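Long-range contacts in galactitol 1-phosphate 5-dehydrogenase (Escherichia coli, PDB 4UEJ), which catalyses the NAD-dependent oxidation of galactitol 1-phosphate to D-tagatose 6-phosphate as a homodimeric, zinc-containing member of the alcohol dehydrogenase family: residues 32-37 / 136-141; 57-62 / 106-111; 85-90 / 122-127. All blocks are in the same frame, centred on the assembly; numbering follows the deposited sequence.

Contact 1 (32-37 / 136-141); sequences IASSGL and PIEDGA
A classic beta bulge in strand 27-36, where Ala33 and Ser34 both face Ser62 of the adjacent strand, carries this contact of the GroES-like domain, and the turn 136-141 packs against it without a hydrogen bond between them. The CB of Ala33 sits against both branches that leave CB of Ile137, 3.7 Å from CG1 and 3.9 Å from CG2. Ser34 swings OG away from its own backbone N (chi1 179°), which sets the hydroxyl beside Glu138, 3.6 Å from CG of that residue. The serine thus lies against both the backbone and the aliphatic part of the glutamate; the carboxylate at the far end of the chain forms a salt bridge with Arg320. Three residues on, the methyl of Ala141 rests on the strand backbone, its CB 3.5 Å from Ser34 O. Residues 137-141 have helical backbone angles, and this brings Ile137, Glu138 and Ala141 to bear on the strand. Polar pairing comes from the next strand, where Ser62 OG is hydrogen-bonded to the carbonyl of Ile137. The turn lies just ahead of helix 143-155 and is tied to strand 60-68 by Ser62, while Leu343 of strand 341-344 touches both Ser34 and Glu138.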
ATOM      1  N   ILE A  32      -1.596  19.036 -34.914  1.00 23.99           N
ATOM      2  CA  ILE A  32      -2.499  18.443 -33.937  1.00 22.94           C
ATOM      3  C   ILE A  32      -3.942  18.367 -34.445  1.00 23.74           C
ATOM      4  O   ILE A  32      -4.501  19.355 -34.935  1.00 25.05           O
ATOM      5  CB  ILE A  32      -2.425  19.221 -32.612  1.00 22.44           C
ATOM      6  CG1 ILE A  32      -1.017  19.077 -32.032  1.00 21.63           C
ATOM      7  CG2 ILE A  32      -3.452  18.714 -31.621  1.00 21.67           C
ATOM      8  CD1 ILE A  32      -0.762  19.890 -30.795  1.00 27.21           C
ATOM      9  N   ALA A  33      -4.530  17.176 -34.335  1.00 23.10           N
ATOM     10  CA  ALA A  33      -5.872  16.909 -34.863  1.00 23.93           C
ATOM     11  C   ALA A  33      -6.931  16.864 -33.771  1.00 23.39           C
ATOM     12  O   ALA A  33      -8.077  17.256 -33.986  1.00 24.36           O
ATOM     13  CB  ALA A  33      -5.881  15.599 -35.639  1.00 27.14           C
ATOM     14  N   SER A  34      -6.538  16.380 -32.598  1.00 22.01           N
ATOM     15  CA  SER A  34      -7.472  16.161 -31.501  1.00 21.53           C
ATOM     16  C   SER A  34      -6.697  16.186 -30.196  1.00 20.38           C
ATOM     17  O   SER A  34      -5.687  15.502 -30.065  1.00 20.20           O
ATOM     18  CB  SER A  34      -8.194  14.830 -31.663  1.00 21.35           C
ATOM     19  OG  SER A  34      -9.094  14.592 -30.589  1.00 24.33           O
ATOM     20  N   SER A  35      -7.164  16.975 -29.238  1.00 20.55           N
ATOM     21  CA  SER A  35      -6.392  17.229 -28.028  1.00 19.84           C
ATOM     22  C   SER A  35      -7.323  17.386 -26.827  1.00 22.36           C
ATOM     23  O   SER A  35      -8.147  18.301 -26.788  1.00 21.03           O
ATOM     24  CB  SER A  35      -5.518  18.478 -28.220  1.00 20.45           C
ATOM     25  OG  SER A  35      -4.626  18.673 -27.131  1.00 19.89           O
ATOM     26  N   GLY A  36      -7.209  16.481 -25.858  1.00 19.04           N
ATOM     27  CA  GLY A  36      -8.183  16.410 -24.781  1.00 19.27           C
ATOM     28  C   GLY A  36      -7.760  17.115 -23.520  1.00 19.42           C
ATOM     29  O   GLY A  36      -6.566  17.184 -23.228  1.00 18.91           O
ATOM     30  N   LEU A  37      -8.734  17.632 -22.769  1.00 20.31           N
ATOM     31  CA  LEU A  37      -8.480  18.193 -21.440  1.00 20.74           C
ATOM     32  C   LEU A  37      -8.548  17.119 -20.353  1.00 21.67           C
ATOM     33  O   LEU A  37      -9.561  16.440 -20.223  1.00 20.17           O
ATOM     34  CB  LEU A  37      -9.493  19.292 -21.128  1.00 22.33           C
ATOM     35  CG  LEU A  37      -9.362  20.042 -19.801  1.00 23.30           C
ATOM     36  CD1 LEU A  37      -8.237  21.055 -19.885  1.00 23.70           C
ATOM     37  CD2 LEU A  37     -10.672  20.718 -19.423  1.00 24.93           C
ATOM     38  N   PRO A 136      -9.315   6.135 -36.523  1.00 26.06           N
ATOM     39  CA  PRO A 136      -9.750   7.529 -36.622  1.00 28.06           C
ATOM     40  C   PRO A 136      -8.841   8.380 -35.745  1.00 22.86           C
ATOM     41  O   PRO A 136      -8.605   8.019 -34.590  1.00 21.03           O
ATOM     42  CB  PRO A 136     -11.192   7.493 -36.106  1.00 31.09           C
ATOM     43  CG  PRO A 136     -11.634   6.069 -36.341  1.00 30.43           C
ATOM     44  CD  PRO A 136     -10.399   5.248 -36.066  1.00 28.43           C
ATOM     45  N   ILE A 137      -8.302   9.454 -36.314  1.00 28.98           N
ATOM     46  CA  ILE A 137      -7.235  10.207 -35.674  1.00 19.95           C
ATOM     47  C   ILE A 137      -7.687  10.767 -34.324  1.00 18.76           C
ATOM     48  O   ILE A 137      -6.904  10.812 -33.381  1.00 18.81           O
ATOM     49  CB  ILE A 137      -6.722  11.346 -36.586  1.00 23.35           C
ATOM     50  CG1 ILE A 137      -5.464  11.980 -35.997  1.00 23.76           C
ATOM     51  CG2 ILE A 137      -7.801  12.387 -36.856  1.00 22.96           C
ATOM     52  CD1 ILE A 137      -4.313  11.015 -35.881  1.00 22.83           C
ATOM     53  N   GLU A 138      -8.958  11.147 -34.236  1.00 19.60           N
ATOM     54  CA  GLU A 138      -9.523  11.659 -32.996  1.00 21.74           C
ATOM     55  C   GLU A 138      -9.358  10.659 -31.863  1.00 21.63           C
ATOM     56  O   GLU A 138      -9.111  11.055 -30.723  1.00 21.21           O
ATOM     57  CB  GLU A 138     -11.004  12.010 -33.173  1.00 27.83           C
ATOM     58  CG  GLU A 138     -11.685  12.485 -31.896  1.00 35.51           C
ATOM     59  CD  GLU A 138     -13.142  12.865 -32.105  1.00 38.32           C
ATOM     60  OE1 GLU A 138     -13.404  13.840 -32.848  1.00 41.57           O
ATOM     61  OE2 GLU A 138     -14.026  12.199 -31.518  1.00 37.22           O
ATOM     62  N   ASP A 139      -9.469   9.366 -32.172  1.00 17.79           N
ATOM     63  CA  ASP A 139      -9.347   8.329 -31.139  1.00 15.01           C
ATOM     64  C   ASP A 139      -7.971   8.321 -30.505  1.00 15.66           C
ATOM     65  O   ASP A 139      -7.796   7.815 -29.397  1.00 13.00           O
ATOM     66  CB  ASP A 139      -9.610   6.930 -31.699  1.00 21.07           C
ATOM     67  CG  ASP A 139     -11.033   6.740 -32.183  1.00 29.70           C
ATOM     68  OD1 ASP A 139     -11.817   7.715 -32.162  1.00 29.42           O
ATOM     69  OD2 ASP A 139     -11.355   5.605 -32.597  1.00 28.86           O
ATOM     70  N   GLY A 140      -6.992   8.840 -31.227  1.00 14.41           N
ATOM     71  CA  GLY A 140      -5.616   8.810 -30.764  1.00 13.73           C
ATOM     72  C   GLY A 140      -5.410   9.640 -29.518  1.00 14.45           C
ATOM     73  O   GLY A 140      -4.492   9.376 -28.730  1.00 12.82           O
ATOM     74  N   ALA A 141      -6.255  10.649 -29.337  1.00 13.79           N
ATOM     75  CA  ALA A 141      -6.163  11.503 -28.153  1.00 13.57           C
ATOM     76  C   ALA A 141      -6.554  10.767 -26.883  1.00 14.46           C
ATOM     77  O   ALA A 141      -6.375  11.290 -25.779  1.00 14.25           O
ATOM     78  CB  ALA A 141      -7.028  12.738 -28.315  1.00 14.68           C
TER

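Contact 2 (57-62 / 106-111); sequences LGHEFS and YDFIGS. With ZN (zinc ion), chain D.
His59 and Phe108 form a T-shaped pair: the phenyl edge is directed at the imidazole face, with centroids 5.4 Å apart and planes at 64°. Phe108 CE1 leads, lying 3.7 Å from His59 CG. The imidazole is set by a chi1 of 60°, which places CG between the backbone N and the carbonyl carbon, and it is gripped at both nitrogens. NE2 binds the zinc ion at 2.1 Å, while ND1 donates to a water in the ring plane that also accepts from Gly58 N and donates to Gly110 O. This water joins the two segments and, with the metal, should limit rotation of the ring. At the root of the His59 side chain, Ile109 O comes within 3.1 Å of CB and is buried with no polar partner. Farther along, Ile109 CG2 reaches the edge of the Phe61 ring, 3.9 Å from CE1 and in its plane, the two side chains crossing at about a right angle. A second water, 2.0 Å from the zinc ion, donates to Glu60 OE2, whose carboxylate also forms a salt bridge with Lys341. A zinc ion held by His59, Cys38 and water, with Glu144 a ligand expected from relatives, marks the catalytic site of polyol-type zinc dehydrogenases.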
ATOM      1  N   LEU A  57      -1.222  24.056 -22.049  1.00 24.09           N
ATOM      2  CA  LEU A  57      -1.371  22.692 -21.559  1.00 22.56           C
ATOM      3  C   LEU A  57      -1.686  21.715 -22.696  1.00 23.30           C
ATOM      4  O   LEU A  57      -1.677  22.082 -23.874  1.00 25.40           O
ATOM      5  CB  LEU A  57      -2.467  22.638 -20.489  1.00 23.00           C
ATOM      6  CG  LEU A  57      -2.259  23.534 -19.260  1.00 24.44           C
ATOM      7  CD1 LEU A  57      -3.485  23.513 -18.339  1.00 26.59           C
ATOM      8  CD2 LEU A  57      -1.013  23.119 -18.506  1.00 26.23           C
ATOM      9  N   GLY A  58      -1.967  20.472 -22.331  1.00 20.20           N
ATOM     10  CA  GLY A  58      -2.374  19.465 -23.297  1.00 19.31           C
ATOM     11  C   GLY A  58      -1.400  18.303 -23.437  1.00 18.12           C
ATOM     12  O   GLY A  58      -0.370  18.433 -24.112  1.00 18.07           O
ATOM     13  N   HIS A  59      -1.731  17.163 -22.831  1.00 17.32           N
ATOM     14  CA  HIS A  59      -0.879  15.979 -22.951  1.00 16.38           C
ATOM     15  C   HIS A  59      -1.625  14.736 -23.428  1.00 17.10           C
ATOM     16  O   HIS A  59      -1.125  13.611 -23.311  1.00 15.21           O
ATOM     17  CB  HIS A  59      -0.184  15.678 -21.616  1.00 16.14           C
ATOM     18  CG  HIS A  59      -1.117  15.413 -20.476  1.00 16.27           C
ATOM     19  ND1 HIS A  59      -1.673  16.420 -19.718  1.00 17.19           N
ATOM     20  CD2 HIS A  59      -1.563  14.252 -19.942  1.00 15.80           C
ATOM     21  CE1 HIS A  59      -2.428  15.889 -18.769  1.00 17.25           C
ATOM     22  NE2 HIS A  59      -2.378  14.577 -18.887  1.00 16.40           N
ATOM     23  N   GLU A  60      -2.816  14.951 -23.974  1.00 16.25           N
ATOM     24  CA  GLU A  60      -3.676  13.878 -24.446  1.00 16.03           C
ATOM     25  C   GLU A  60      -4.064  14.225 -25.862  1.00 17.11           C
ATOM     26  O   GLU A  60      -5.158  14.742 -26.090  1.00 17.26           O
ATOM     27  CB  GLU A  60      -4.942  13.747 -23.590  1.00 16.26           C
ATOM     28  CG  GLU A  60      -4.734  13.505 -22.107  1.00 17.11           C
ATOM     29  CD  GLU A  60      -6.058  13.456 -21.353  1.00 20.19           C
ATOM     30  OE1 GLU A  60      -7.070  13.939 -21.903  1.00 20.51           O
ATOM     31  OE2 GLU A  60      -6.100  12.917 -20.222  1.00 17.24           O
ATOM     32  N   PHE A  61      -3.177  13.988 -26.818  1.00 16.53           N
ATOM     33  CA  PHE A  61      -3.493  14.429 -28.161  1.00 17.32           C
ATOM     34  C   PHE A  61      -2.927  13.561 -29.268  1.00 22.64           C
ATOM     35  O   PHE A  61      -2.033  12.747 -29.054  1.00 16.80           O
ATOM     36  CB  PHE A  61      -3.049  15.892 -28.374  1.00 18.01           C
ATOM     37  CG  PHE A  61      -1.560  16.144 -28.261  1.00 17.76           C
ATOM     38  CD1 PHE A  61      -0.997  16.506 -27.050  1.00 20.39           C
ATOM     39  CD2 PHE A  61      -0.748  16.115 -29.387  1.00 18.13           C
ATOM     40  CE1 PHE A  61       0.368  16.784 -26.950  1.00 19.03           C
ATOM     41  CE2 PHE A  61       0.624  16.393 -29.297  1.00 18.06           C
ATOM     42  CZ  PHE A  61       1.172  16.747 -28.093  1.00 17.68           C
ATOM     43  N   SER A  62      -3.500  13.738 -30.454  1.00 18.28           N
ATOM     44  CA  SER A  62      -3.056  13.042 -31.647  1.00 18.75           C
ATOM     45  C   SER A  62      -2.994  14.005 -32.816  1.00 19.93           C
ATOM     46  O   SER A  62      -3.518  15.114 -32.754  1.00 20.95           O
ATOM     47  CB  SER A  62      -3.997  11.883 -31.984  1.00 21.20           C
ATOM     48  OG  SER A  62      -5.311  12.370 -32.190  1.00 19.68           O
ATOM     49  N   TYR A 106      12.911  14.451 -15.683  1.00 30.94           N
ATOM     50  CA  TYR A 106      12.052  14.197 -16.834  1.00 27.22           C
ATOM     51  C   TYR A 106      11.314  15.460 -17.261  1.00 30.91           C
ATOM     52  O   TYR A 106      11.023  16.331 -16.442  1.00 32.55           O
ATOM     53  CB  TYR A 106      11.071  13.047 -16.562  1.00 29.45           C
ATOM     54  CG  TYR A 106       9.950  13.250 -15.548  1.00 37.12           C
ATOM     55  CD1 TYR A 106       8.841  14.051 -15.832  1.00 35.97           C
ATOM     56  CD2 TYR A 106       9.963  12.570 -14.335  1.00 40.75           C
ATOM     57  CE1 TYR A 106       7.802  14.185 -14.925  1.00 39.81           C
ATOM     58  CE2 TYR A 106       8.936  12.712 -13.416  1.00 41.56           C
ATOM     59  CZ  TYR A 106       7.860  13.521 -13.715  1.00 43.46           C
ATOM     60  OH  TYR A 106       6.838  13.651 -12.799  1.00 44.06           O
ATOM     61  N   ASP A 107      11.057  15.564 -18.560  1.00 26.66           N
ATOM     62  CA  ASP A 107      10.217  16.628 -19.087  1.00 25.76           C
ATOM     63  C   ASP A 107       8.813  16.078 -19.247  1.00 17.92           C
ATOM     64  O   ASP A 107       8.607  14.865 -19.264  1.00 17.01           O
ATOM     65  CB  ASP A 107      10.745  17.145 -20.427  1.00 28.45           C
ATOM     66  CG  ASP A 107      10.386  18.599 -20.677  1.00 27.40           C
ATOM     67  OD1 ASP A 107       9.525  19.151 -19.949  1.00 24.95           O
ATOM     68  OD2 ASP A 107      10.975  19.190 -21.606  1.00 29.05           O
ATOM     69  N   PHE A 108       7.834  16.960 -19.336  1.00 16.50           N
ATOM     70  CA  PHE A 108       6.479  16.483 -19.542  1.00 15.49           C
ATOM     71  C   PHE A 108       5.715  17.472 -20.395  1.00 16.27           C
ATOM     72  O   PHE A 108       5.535  18.628 -20.017  1.00 17.24           O
ATOM     73  CB  PHE A 108       5.761  16.255 -18.214  1.00 17.43           C
ATOM     74  CG  PHE A 108       4.527  15.434 -18.356  1.00 18.37           C
ATOM     75  CD1 PHE A 108       3.318  16.024 -18.685  1.00 18.92           C
ATOM     76  CD2 PHE A 108       4.579  14.062 -18.204  1.00 16.49           C
ATOM     77  CE1 PHE A 108       2.183  15.260 -18.837  1.00 12.33           C
ATOM     78  CE2 PHE A 108       3.462  13.307 -18.362  1.00 13.50           C
ATOM     79  CZ  PHE A 108       2.254  13.898 -18.666  1.00 14.63           C
ATOM     80  N   ILE A 109       5.297  17.008 -21.565  1.00 15.86           N
ATOM     81  CA  ILE A 109       4.583  17.846 -22.509  1.00 16.06           C
ATOM     82  C   ILE A 109       3.220  18.217 -21.919  1.00 17.81           C
ATOM     83  O   ILE A 109       2.422  17.348 -21.586  1.00 16.13           O
ATOM     84  CB  ILE A 109       4.443  17.119 -23.854  1.00 16.48           C
ATOM     85  CG1 ILE A 109       5.828  16.983 -24.497  1.00 16.54           C
ATOM     86  CG2 ILE A 109       3.444  17.821 -24.775  1.00 15.22           C
ATOM     87  CD1 ILE A 109       5.918  15.847 -25.487  1.00 20.57           C
ATOM     88  N   GLY A 110       2.980  19.513 -21.762  1.00 19.76           N
ATOM     89  CA  GLY A 110       1.729  19.993 -21.206  1.00 20.18           C
ATOM     90  C   GLY A 110       1.758  20.197 -19.703  1.00 20.64           C
ATOM     91  O   GLY A 110       0.720  20.420 -19.080  1.00 21.36           O
ATOM     92  N   SER A 111       2.943  20.132 -19.108  1.00 20.11           N
ATOM     93  CA  SER A 111       3.070  20.387 -17.675  1.00 21.78           C
ATOM     94  C   SER A 111       4.404  21.063 -17.366  1.00 23.82           C
ATOM     95  O   SER A 111       4.440  22.153 -16.790  1.00 24.05           O
ATOM     96  CB  SER A 111       2.931  19.089 -16.879  1.00 25.22           C
ATOM     97  OG  SER A 111       3.043  19.330 -15.482  1.00 32.67           O
TER
HETATM   98 ZN    ZN D1348      -3.294  13.078 -17.756  1.00 20.79          ZN
HETATM   99  O   HOH W   1      -1.644  19.144 -19.805  1.00 18.30           O
HETATM  100  O   HOH W   2      -4.256  11.742 -18.908  1.00 16.88           O

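Contact 3 (85-90 / 122-127); sequences PLLPCF and VVKRKN. With ZN (zinc ion), chain C.
Between the catalytic domain's sheet and its structural zinc site, the segment 85-90 runs past the end of strand 120-124 and the 3-10 turn after it, and the two meet through Leu87 and Phe90 on one side and Lys124, Lys126 and Asn127 on the other. Leu87 reaches over with its two methyls: CD2 lies 3.7 Å from Lys124 CG, and CD1 lies 3.7 Å from Asn127 OD1. With CG anti to the backbone N (chi1 -173°), the branched end of Leu87 is carried to the turn, where it crosses both Lys124 and Asn127 at about a right angle. Only the aliphatic base of Lys124 takes part, for its chain bends at chi2 and leads the amino group away to a salt bridge with Glu27. The amide of Asn127 is placed by both its ends. Its OD1 receives a weak bond from Lys124 N at 3.3 Å, within the turn that Asn127 N closes onto Lys124 O, and its ND2 is hydrogen-bonded to Val84 O and lies 3.1 Å from Leu86 O. At the outer end, the methylenes of Lys126 lie against the Phe90 ring, CD 3.4 Å from CE2 and CE over one face. The ammonium NZ is 5.8 Å from the ring centroid, so any cation-pi attraction is weak at most. Pro88 CG lies over the opposite face, toward the rim, and Trp294 meets Phe90 edge-to-face. Between Pro88 and Phe90 in the chain, Cys89 turns its sulfur to the second zinc ion, SG binding at 2.3 Å together with Cys92, Cys95 and Cys103. This four-cysteine site marks the structural zinc lobe typical of zinc-containing alcohol dehydrogenases, which here leaves the body of the GroES-like domain just after strand 86-87.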
ATOM      1  N   PRO A  85       3.728  11.915 -23.628  1.00 14.44           N
ATOM      2  CA  PRO A  85       4.112  13.252 -23.156  1.00 14.86           C
ATOM      3  C   PRO A  85       5.313  13.292 -22.212  1.00 14.98           C
ATOM      4  O   PRO A  85       5.945  14.339 -22.113  1.00 15.53           O
ATOM      5  CB  PRO A  85       2.847  13.748 -22.440  1.00 14.96           C
ATOM      6  CG  PRO A  85       2.105  12.476 -22.043  1.00 14.46           C
ATOM      7  CD  PRO A  85       2.381  11.516 -23.170  1.00 14.23           C
ATOM      8  N   LEU A  86       5.615  12.184 -21.547  1.00 14.67           N
ATOM      9  CA  LEU A  86       6.772  12.117 -20.642  1.00 14.94           C
ATOM     10  C   LEU A  86       8.052  11.969 -21.428  1.00 15.15           C
ATOM     11  O   LEU A  86       8.118  11.154 -22.343  1.00 15.21           O
ATOM     12  CB  LEU A  86       6.638  10.939 -19.669  1.00 14.73           C
ATOM     13  CG  LEU A  86       7.915  10.685 -18.842  1.00 15.17           C
ATOM     14  CD1 LEU A  86       7.966  11.741 -17.837  1.00 16.15           C
ATOM     15  CD2 LEU A  86       7.948   9.337 -18.191  1.00 15.11           C
ATOM     16  N   LEU A  87       9.075  12.738 -21.071  1.00 19.16           N
ATOM     17  CA  LEU A  87      10.396  12.507 -21.636  1.00 20.09           C
ATOM     18  C   LEU A  87      11.378  12.225 -20.513  1.00 16.51           C
ATOM     19  O   LEU A  87      11.897  13.149 -19.889  1.00 17.15           O
ATOM     20  CB  LEU A  87      10.868  13.700 -22.473  1.00 23.14           C
ATOM     21  CG  LEU A  87      12.176  13.477 -23.245  1.00 30.54           C
ATOM     22  CD1 LEU A  87      11.998  12.436 -24.348  1.00 30.99           C
ATOM     23  CD2 LEU A  87      12.736  14.784 -23.809  1.00 36.49           C
ATOM     24  N   PRO A  88      11.629  10.937 -20.241  1.00 16.34           N
ATOM     25  CA  PRO A  88      12.667  10.592 -19.268  1.00 16.94           C
ATOM     26  C   PRO A  88      14.055  10.889 -19.828  1.00 17.64           C
ATOM     27  O   PRO A  88      14.209  11.099 -21.045  1.00 17.63           O
ATOM     28  CB  PRO A  88      12.466   9.090 -19.040  1.00 22.81           C
ATOM     29  CG  PRO A  88      11.710   8.602 -20.197  1.00 23.03           C
ATOM     30  CD  PRO A  88      10.986   9.754 -20.834  1.00 20.09           C
ATOM     31  N   CYS A  89      15.058  10.898 -18.957  1.00 18.41           N
ATOM     32  CA  CYS A  89      16.431  11.192 -19.374  1.00 19.28           C
ATOM     33  C   CYS A  89      17.097   9.962 -19.996  1.00 24.20           C
ATOM     34  O   CYS A  89      18.040  10.094 -20.793  1.00 20.09           O
ATOM     35  CB  CYS A  89      17.260  11.712 -18.189  1.00 20.28           C
ATOM     36  SG  CYS A  89      17.924  10.439 -17.065  1.00 20.87           S
ATOM     37  N   PHE A  90      16.598   8.784 -19.611  1.00 20.37           N
ATOM     38  CA  PHE A  90      17.042   7.476 -20.106  1.00 22.78           C
ATOM     39  C   PHE A  90      18.451   7.075 -19.692  1.00 23.46           C
ATOM     40  O   PHE A  90      18.982   6.075 -20.193  1.00 25.44           O
ATOM     41  CB  PHE A  90      16.944   7.406 -21.635  1.00 19.29           C
ATOM     42  CG  PHE A  90      15.545   7.395 -22.143  1.00 18.53           C
ATOM     43  CD1 PHE A  90      14.705   6.333 -21.867  1.00 22.03           C
ATOM     44  CD2 PHE A  90      15.072   8.441 -22.921  1.00 21.27           C
ATOM     45  CE1 PHE A  90      13.409   6.324 -22.343  1.00 19.84           C
ATOM     46  CE2 PHE A  90      13.779   8.438 -23.397  1.00 21.98           C
ATOM     47  CZ  PHE A  90      12.951   7.375 -23.116  1.00 22.93           C
ATOM     48  N   VAL A 122       6.431  20.859 -31.637  1.00 21.22           N
ATOM     49  CA  VAL A 122       7.652  20.122 -31.906  1.00 21.34           C
ATOM     50  C   VAL A 122       8.022  19.311 -30.663  1.00 20.29           C
ATOM     51  O   VAL A 122       8.031  19.839 -29.558  1.00 20.11           O
ATOM     52  CB  VAL A 122       8.804  21.065 -32.299  1.00 22.78           C
ATOM     53  CG1 VAL A 122      10.125  20.322 -32.304  1.00 24.64           C
ATOM     54  CG2 VAL A 122       8.526  21.683 -33.669  1.00 23.93           C
ATOM     55  N   VAL A 123       8.282  18.021 -30.851  1.00 19.72           N
ATOM     56  CA  VAL A 123       8.633  17.117 -29.751  1.00 18.83           C
ATOM     57  C   VAL A 123       9.706  16.128 -30.199  1.00 19.21           C
ATOM     58  O   VAL A 123      10.016  16.042 -31.386  1.00 20.03           O
ATOM     59  CB  VAL A 123       7.410  16.314 -29.234  1.00 20.76           C
ATOM     60  CG1 VAL A 123       6.285  17.244 -28.789  1.00 17.29           C
ATOM     61  CG2 VAL A 123       6.911  15.350 -30.298  1.00 17.37           C
ATOM     62  N   LYS A 124      10.264  15.370 -29.257  1.00 18.76           N
ATOM     63  CA  LYS A 124      11.214  14.320 -29.612  1.00 19.21           C
ATOM     64  C   LYS A 124      10.502  13.156 -30.288  1.00 18.70           C
ATOM     65  O   LYS A 124       9.328  12.904 -30.028  1.00 17.69           O
ATOM     66  CB  LYS A 124      11.965  13.809 -28.379  1.00 19.02           C
ATOM     67  CG  LYS A 124      12.620  14.891 -27.552  1.00 19.59           C
ATOM     68  CD  LYS A 124      13.518  15.778 -28.377  1.00 25.89           C
ATOM     69  CE  LYS A 124      14.136  16.843 -27.483  1.00 32.96           C
ATOM     70  NZ  LYS A 124      14.980  17.813 -28.226  1.00 30.41           N
ATOM     71  N   ARG A 125      11.220  12.454 -31.160  1.00 19.58           N
ATOM     72  CA  ARG A 125      10.726  11.196 -31.728  1.00 21.63           C
ATOM     73  C   ARG A 125      10.168  10.277 -30.642  1.00 22.60           C
ATOM     74  O   ARG A 125       9.129   9.634 -30.819  1.00 18.67           O
ATOM     75  CB  ARG A 125      11.846  10.478 -32.495  1.00 22.85           C
ATOM     76  CG  ARG A 125      11.527   9.031 -32.883  1.00 27.68           C
ATOM     77  CD  ARG A 125      10.334   8.959 -33.817  1.00 31.84           C
ATOM     78  NE  ARG A 125       9.963   7.583 -34.137  1.00 34.39           N
ATOM     79  CZ  ARG A 125       9.060   6.869 -33.467  1.00 28.57           C
ATOM     80  NH1 ARG A 125       8.429   7.391 -32.422  1.00 18.68           N
ATOM     81  NH2 ARG A 125       8.788   5.626 -33.842  1.00 32.27           N
ATOM     82  N   LYS A 126      10.845  10.236 -29.502  1.00 17.94           N
ATOM     83  CA  LYS A 126      10.429   9.354 -28.422  1.00 19.92           C
ATOM     84  C   LYS A 126       9.142   9.830 -27.752  1.00 16.23           C
ATOM     85  O   LYS A 126       8.583   9.122 -26.918  1.00 14.83           O
ATOM     86  CB  LYS A 126      11.545   9.213 -27.389  1.00 20.41           C
ATOM     87  CG  LYS A 126      12.669   8.295 -27.863  1.00 28.70           C
ATOM     88  CD  LYS A 126      13.619   7.936 -26.739  1.00 37.19           C
ATOM     89  CE  LYS A 126      14.245   6.566 -26.963  1.00 41.84           C
ATOM     90  NZ  LYS A 126      14.888   6.465 -28.304  1.00 42.70           N
ATOM     91  N   ASN A 127       8.682  11.025 -28.122  1.00 15.79           N
ATOM     92  CA  ASN A 127       7.430  11.572 -27.599  1.00 14.90           C
ATOM     93  C   ASN A 127       6.236  11.371 -28.533  1.00 14.69           C
ATOM     94  O   ASN A 127       5.192  11.985 -28.336  1.00 15.42           O
ATOM     95  CB  ASN A 127       7.565  13.074 -27.311  1.00 15.60           C
ATOM     96  CG  ASN A 127       8.486  13.376 -26.152  1.00 25.53           C
ATOM     97  OD1 ASN A 127       9.399  14.201 -26.275  1.00 27.82           O
ATOM     98  ND2 ASN A 127       8.246  12.726 -25.010  1.00 20.96           N
TER
HETATM   99 ZN    ZN C1347      16.201   9.306 -15.943  1.00 17.95          ZN

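Contact 2 lies between the other two, its centre 13 Å from that of contact 1 and 10 Å from that of contact 3. It joins contact 1 through neighbouring strands 27-36 and 60-68, with Gly36 N probably hydrogen-bonded to Glu60 O at 2.7 Å. It joins contact 3 through the short antiparallel pair 86-87 and 107-108, where Ile109 N lies 2.8 Å from Pro85 O, a probable hydrogen bond. Contacts 1 and 3 do not touch, their nearest atoms being about 7 Å apart. Contact 2 supplies a ligand of the catalytic zinc; the Pro85 side chain of contact 3 is about 7 Å from that ion and about 5 Å from the bound glycerol, and Gly36 about 9 Å from the ion.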